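Local coordinates for colicin-B (Escherichia coli, PDB 1RH1), which forms channels in the cytoplasmic membrane of Escherichia coli and closely related bacteria, depolarising it and dissipating cellular energy, at residues Lys168-Asp173 / Ala183-Ile188. Sequence-based numbering, arbitrary orientation.
Sequences KYRLTD and AIIGGI
With its CG1 set between the backbone N and the carbonyl carbon (chi1 50°), Ile185 extends CD1 across the strand pair to Arg170 and Thr172, whereas Ile184 holds CG1 anti to its backbone N (chi1 175°) and sends CD1 to Tyr169 on the other face of the sheet. The two neighbours thus show how one beta hairpin, strands 169-176 and 179-186, serves two surroundings: Tyr169 and Ile184 meet helix 99-110, while Arg170 and Ile185 meet strand 189-201. Arg170 lies alongside Ile185 and points the same way, its CB 3.5 Å from Ile185 CG1; the bent arginine chain brings NH2 within 3.5 Å of Ile185 CD1. Thr172 OG1 lies 3.4 Å from Ile185 CD1, the two side chains crossing at about a right angle. On the opposite face Ile184 CD1 approaches Tyr169 CD2 obliquely at 3.6 Å, while Leu171 CD1 packs on Ile184 CG1. Two antiparallel hydrogen-bonded pairs, Arg170 with Ile185 and Thr172 with Ala183, fix this register, the bond from Ala183 N to Thr172 O measuring 2.9 Å. A water donates to Lys168 O at 2.7 Å and accepts from Gly187 N. Arg170 NE forms a salt bridge with Asp267 and NH2 one with Asp17 of the TonB box. Packing of its CB and NH2 against Ile185, together with the two carboxylates, probably restrains the arginine's rotation and ties the TonB box electrostatically to this hairpin.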
loop_
_atom_site.group_PDB
_atom_site.type_symbol
_atom_site.label_atom_id
_atom_site.label_comp_id
_atom_site.label_asym_id
_atom_site.label_seq_id
_atom_site.Cartn_x
_atom_site.Cartn_y
_atom_site.Cartn_z
ATOM N N LYS A 168 6.747 0.989 16.698
ATOM C CA LYS A 168 5.986 -0.263 16.695
ATOM C C LYS A 168 4.481 -0.170 16.879
ATOM O O LYS A 168 3.747 -1.099 16.546
ATOM C CB LYS A 168 6.461 -1.246 17.763
ATOM C CG LYS A 168 6.581 -0.749 19.164
ATOM C CD LYS A 168 6.960 -1.883 20.080
ATOM C CE LYS A 168 7.330 -1.207 21.388
ATOM N NZ LYS A 168 7.437 -2.191 22.438
ATOM N N TYR A 169 4.050 0.949 17.450
ATOM C CA TYR A 169 2.680 1.284 17.751
ATOM C C TYR A 169 2.566 2.742 17.413
ATOM O O TYR A 169 3.536 3.494 17.466
ATOM C CB TYR A 169 2.354 1.088 19.249
ATOM C CG TYR A 169 2.224 -0.392 19.572
ATOM C CD1 TYR A 169 3.148 -1.029 20.387
ATOM C CD2 TYR A 169 1.217 -1.151 18.967
ATOM C CE1 TYR A 169 3.069 -2.420 20.579
ATOM C CE2 TYR A 169 1.130 -2.534 19.150
ATOM C CZ TYR A 169 2.063 -3.173 19.956
ATOM O OH TYR A 169 2.011 -4.554 20.100
ATOM N N ARG A 170 1.364 3.121 17.004
ATOM C CA ARG A 170 1.016 4.494 16.732
ATOM C C ARG A 170 -0.380 4.758 17.227
ATOM O O ARG A 170 -1.229 3.877 17.293
ATOM C CB ARG A 170 1.067 4.782 15.258
ATOM C CG ARG A 170 2.489 5.022 14.781
ATOM C CD ARG A 170 2.567 5.425 13.312
ATOM N NE ARG A 170 1.948 6.716 13.081
ATOM C CZ ARG A 170 1.115 6.974 12.071
ATOM N NH1 ARG A 170 0.618 8.188 11.981
ATOM N NH2 ARG A 170 0.751 6.084 11.149
ATOM N N LEU A 171 -0.620 5.987 17.640
ATOM C CA LEU A 171 -1.934 6.407 18.063
ATOM C C LEU A 171 -2.490 7.417 17.058
ATOM O O LEU A 171 -2.000 8.532 16.936
ATOM C CB LEU A 171 -1.773 6.980 19.458
ATOM C CG LEU A 171 -2.044 6.111 20.655
ATOM C CD1 LEU A 171 -1.348 4.790 20.578
ATOM C CD2 LEU A 171 -1.592 6.870 21.845
ATOM N N THR A 172 -3.473 7.034 16.249
ATOM C CA THR A 172 -4.122 7.896 15.254
ATOM C C THR A 172 -5.618 7.645 15.211
ATOM O O THR A 172 -6.153 7.112 16.181
ATOM C CB THR A 172 -3.608 7.672 13.819
ATOM O OG1 THR A 172 -3.657 6.280 13.547
ATOM C CG2 THR A 172 -2.219 8.220 13.631
ATOM N N ASP A 173 -6.352 7.982 14.145
ATOM C CA ASP A 173 -7.783 7.767 14.201
ATOM C C ASP A 173 -8.284 6.806 13.147
ATOM O O ASP A 173 -7.566 6.460 12.218
ATOM C CB ASP A 173 -8.505 9.140 14.138
ATOM C CG ASP A 173 -8.689 9.895 12.835
ATOM O OD1 ASP A 173 -7.850 9.845 11.939
ATOM O OD2 ASP A 173 -9.703 10.573 12.726
ATOM N N ALA A 183 -7.790 5.144 17.591
ATOM C CA ALA A 183 -7.265 3.795 17.681
ATOM C C ALA A 183 -5.779 3.652 17.839
ATOM O O ALA A 183 -5.047 4.614 17.655
ATOM C CB ALA A 183 -7.585 3.021 16.450
ATOM N N ILE A 184 -5.308 2.438 18.154
ATOM C CA ILE A 184 -3.886 2.145 18.195
ATOM C C ILE A 184 -3.541 1.259 17.023
ATOM O O ILE A 184 -4.022 0.141 16.909
ATOM C CB ILE A 184 -3.508 1.462 19.532
ATOM C CG1 ILE A 184 -2.056 1.066 19.458
ATOM C CG2 ILE A 184 -4.404 0.281 19.834
ATOM C CD1 ILE A 184 -1.602 0.328 20.705
ATOM N N ILE A 185 -2.725 1.737 16.104
ATOM C CA ILE A 185 -2.359 0.894 14.997
ATOM C C ILE A 185 -1.021 0.239 15.212
ATOM O O ILE A 185 -0.222 0.623 16.049
ATOM C CB ILE A 185 -2.367 1.712 13.697
ATOM C CG1 ILE A 185 -1.598 2.999 13.753
ATOM C CG2 ILE A 185 -3.809 2.048 13.446
ATOM C CD1 ILE A 185 -1.594 3.810 12.445
ATOM N N GLY A 186 -0.775 -0.816 14.473
ATOM C CA GLY A 186 0.472 -1.545 14.568
ATOM C C GLY A 186 0.491 -2.694 13.587
ATOM O O GLY A 186 -0.411 -2.815 12.768
ATOM N N GLY A 187 1.534 -3.518 13.632
ATOM C CA GLY A 187 1.540 -4.712 12.808
ATOM C C GLY A 187 2.475 -4.716 11.618
ATOM O O GLY A 187 2.997 -5.777 11.294
ATOM N N ILE A 188 2.616 -3.605 10.889
ATOM C CA ILE A 188 3.600 -3.500 9.817
ATOM C C ILE A 188 4.705 -2.542 10.274
ATOM O O ILE A 188 4.621 -1.868 11.309
ATOM C CB ILE A 188 2.988 -2.966 8.470
ATOM C CG1 ILE A 188 2.412 -1.560 8.557
ATOM C CG2 ILE A 188 1.921 -3.959 8.059
ATOM C CD1 ILE A 188 1.776 -1.068 7.246
HETATM O O HOH W 1 4.493 -2.777 14.538
#